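Local coordinates for gifsy-2 prophage ATP-binding sugar transporter-like protein (Salmonella typhimurium LT2, PDB 2PP6), which is of uncertain function but may bind ATP and take part in sugar transport, and folds as a small beta barrel with a long helix, at residues K53-F58 and L91-N96. Numbering follows the deposited sequence.
Sequences KNVVVF and LTLEEN
Val55 and Leu91 face each other as an antiparallel hydrogen-bonded pair and bind in both directions: Leu91 N reaches Val55 O at 2.7 Å, and Val55 N returns to Leu91 O at 3.1 Å. Further along, Leu93 N meets Lys53 O at 2.8 Å in an almost straight bond (175° at the hydrogen). Between these bonds lies the non-hydrogen-bonded pair Asn54–Thr92, where the CA of Asn54 makes a CH···O contact with Leu91 O. From this pair the two side chains project to the same face and cross at a slant, and Asn54 ND2 gives Thr92 OG1 a weak, bent bond of 3.2 Å; the hydroxyl is brought alongside by a first torsion that sets it opposite the carbonyl carbon (chi1 -69°).

Side chains alternate between the two faces, as in any beta sheet, with Asn54 and Thr92 on one and Val55, Leu91 and Leu93 on the other; here the sheet closes into an antiparallel barrel in which 53-57 and 88-95 are neighbouring strands although 69-72 and 75-85 intervene in sequence. On the second face, Val57 CG2 packs on Leu91 CD1 at 3.8 Å, while Val55 CG1 lies more loosely against Leu93 CD1, at 4.3 Å. Strand 32-38 continues this apolar layer through Val36, which touches both valines, and strand 75-85 does so through Ile82 against Leu91 and Phe77 against Leu93. Backbone bonds from Val56 to Val37 and from Thr92 to Thr80 tie the two strands to the neighbouring strands 32-38 and 75-85.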
loop_
_atom_site.group_PDB
_atom_site.type_symbol
_atom_site.label_atom_id
_atom_site.label_comp_id
_atom_site.label_asym_id
_atom_site.label_seq_id
_atom_site.Cartn_x
_atom_site.Cartn_y
_atom_site.Cartn_z
ATOM N N LYS A 53 0.269 12.621 -28.478
ATOM C CA LYS A 53 -0.067 12.559 -27.051
ATOM C C LYS A 53 -0.444 11.146 -26.568
ATOM O O LYS A 53 -1.004 10.343 -27.319
ATOM C CB LYS A 53 -1.217 13.527 -26.765
ATOM C CG LYS A 53 -1.551 13.696 -25.298
ATOM C CD LYS A 53 -0.645 14.699 -24.627
ATOM C CE LYS A 53 -0.887 16.090 -25.180
ATOM N NZ LYS A 53 -0.078 17.110 -24.463
ATOM N N ASN A 54 -0.148 10.858 -25.304
ATOM C CA ASN A 54 -0.438 9.551 -24.714
ATOM C C ASN A 54 -1.149 9.681 -23.361
ATOM O O ASN A 54 -0.719 10.444 -22.507
ATOM C CB ASN A 54 0.865 8.776 -24.557
ATOM C CG ASN A 54 0.713 7.332 -24.933
ATOM O OD1 ASN A 54 0.241 6.523 -24.139
ATOM N ND2 ASN A 54 1.084 6.999 -26.161
ATOM N N VAL A 55 -2.236 8.944 -23.157
ATOM C CA VAL A 55 -2.975 9.049 -21.896
ATOM C C VAL A 55 -3.646 7.749 -21.499
ATOM O O VAL A 55 -3.994 6.944 -22.361
ATOM C CB VAL A 55 -4.103 10.076 -22.002
ATOM C CG1 VAL A 55 -3.594 11.350 -22.647
ATOM C CG2 VAL A 55 -5.254 9.485 -22.807
ATOM N N VAL A 56 -3.840 7.533 -20.202
ATOM C CA VAL A 56 -4.543 6.329 -19.793
ATOM C C VAL A 56 -5.903 6.740 -19.209
ATOM O O VAL A 56 -6.018 7.736 -18.499
ATOM C CB VAL A 56 -3.712 5.462 -18.817
ATOM C CG1 VAL A 56 -2.319 5.980 -18.729
ATOM C CG2 VAL A 56 -4.377 5.380 -17.492
ATOM N N VAL A 57 -6.935 5.981 -19.561
ATOM C CA VAL A 57 -8.306 6.254 -19.160
ATOM C C VAL A 57 -8.702 5.674 -17.813
ATOM O O VAL A 57 -8.698 4.460 -17.626
ATOM C CB VAL A 57 -9.269 5.716 -20.241
ATOM C CG1 VAL A 57 -10.711 6.090 -19.909
ATOM C CG2 VAL A 57 -8.873 6.282 -21.583
ATOM N N PHE A 58 -9.081 6.533 -16.878
ATOM C CA PHE A 58 -9.462 6.057 -15.555
ATOM C C PHE A 58 -10.946 5.790 -15.333
ATOM O O PHE A 58 -11.301 4.876 -14.600
ATOM C CB PHE A 58 -8.942 7.012 -14.489
ATOM C CG PHE A 58 -7.480 6.825 -14.176
ATOM C CD1 PHE A 58 -7.078 6.396 -12.926
ATOM C CD2 PHE A 58 -6.506 7.066 -15.145
ATOM C CE1 PHE A 58 -5.722 6.207 -12.640
ATOM C CE2 PHE A 58 -5.152 6.885 -14.866
ATOM C CZ PHE A 58 -4.757 6.454 -13.616
ATOM N N LEU A 91 -4.261 5.253 -24.458
ATOM C CA LEU A 91 -4.504 5.716 -25.814
ATOM C C LEU A 91 -3.416 6.590 -26.446
ATOM O O LEU A 91 -2.841 7.480 -25.804
ATOM C CB LEU A 91 -5.826 6.484 -25.855
ATOM C CG LEU A 91 -6.994 5.935 -25.026
ATOM C CD1 LEU A 91 -8.239 6.802 -25.263
ATOM C CD2 LEU A 91 -7.272 4.488 -25.396
ATOM N N THR A 92 -3.134 6.323 -27.716
ATOM C CA THR A 92 -2.169 7.119 -28.456
ATOM C C THR A 92 -3.051 8.004 -29.315
ATOM O O THR A 92 -3.835 7.509 -30.130
ATOM C CB THR A 92 -1.261 6.265 -29.352
ATOM O OG1 THR A 92 -0.391 5.474 -28.532
ATOM C CG2 THR A 92 -0.425 7.160 -30.259
ATOM N N LEU A 93 -2.923 9.312 -29.109
ATOM C CA LEU A 93 -3.738 10.293 -29.808
ATOM C C LEU A 93 -2.963 11.152 -30.790
ATOM O O LEU A 93 -1.861 11.621 -30.487
ATOM C CB LEU A 93 -4.384 11.224 -28.792
ATOM C CG LEU A 93 -4.890 10.631 -27.491
ATOM C CD1 LEU A 93 -5.309 11.745 -26.548
ATOM C CD2 LEU A 93 -6.052 9.723 -27.789
ATOM N N GLU A 94 -3.569 11.381 -31.952
ATOM C CA GLU A 94 -2.971 12.221 -32.984
ATOM C C GLU A 94 -3.877 13.417 -33.284
ATOM O O GLU A 94 -5.104 13.282 -33.310
ATOM C CB GLU A 94 -2.733 11.409 -34.262
ATOM C CG GLU A 94 -1.722 10.280 -34.092
ATOM C CD GLU A 94 -0.351 10.762 -33.635
ATOM O OE1 GLU A 94 0.500 9.907 -33.300
ATOM O OE2 GLU A 94 -0.119 11.990 -33.612
ATOM N N GLU A 95 -3.266 14.585 -33.492
ATOM C CA GLU A 95 -3.993 15.818 -33.804
ATOM C C GLU A 95 -4.838 15.630 -35.073
ATOM O O GLU A 95 -4.607 14.713 -35.860
ATOM C CB GLU A 95 -3.008 16.964 -34.031
ATOM C CG GLU A 95 -1.829 16.975 -33.074
ATOM C CD GLU A 95 -1.928 18.058 -32.015
ATOM O OE1 GLU A 95 -1.005 18.138 -31.176
ATOM O OE2 GLU A 95 -2.917 18.828 -32.020
ATOM N N ASN A 96 -5.816 16.503 -35.270
ATOM C CA ASN A 96 -6.672 16.416 -36.441
ATOM C C ASN A 96 -6.374 17.574 -37.384
ATOM O O ASN A 96 -7.319 18.314 -37.743
ATOM C CB ASN A 96 -8.144 16.433 -36.016
ATOM C CG ASN A 96 -8.662 15.048 -35.645
ATOM O OD1 ASN A 96 -7.939 14.233 -35.072
ATOM N ND2 ASN A 96 -9.925 14.784 -35.964
#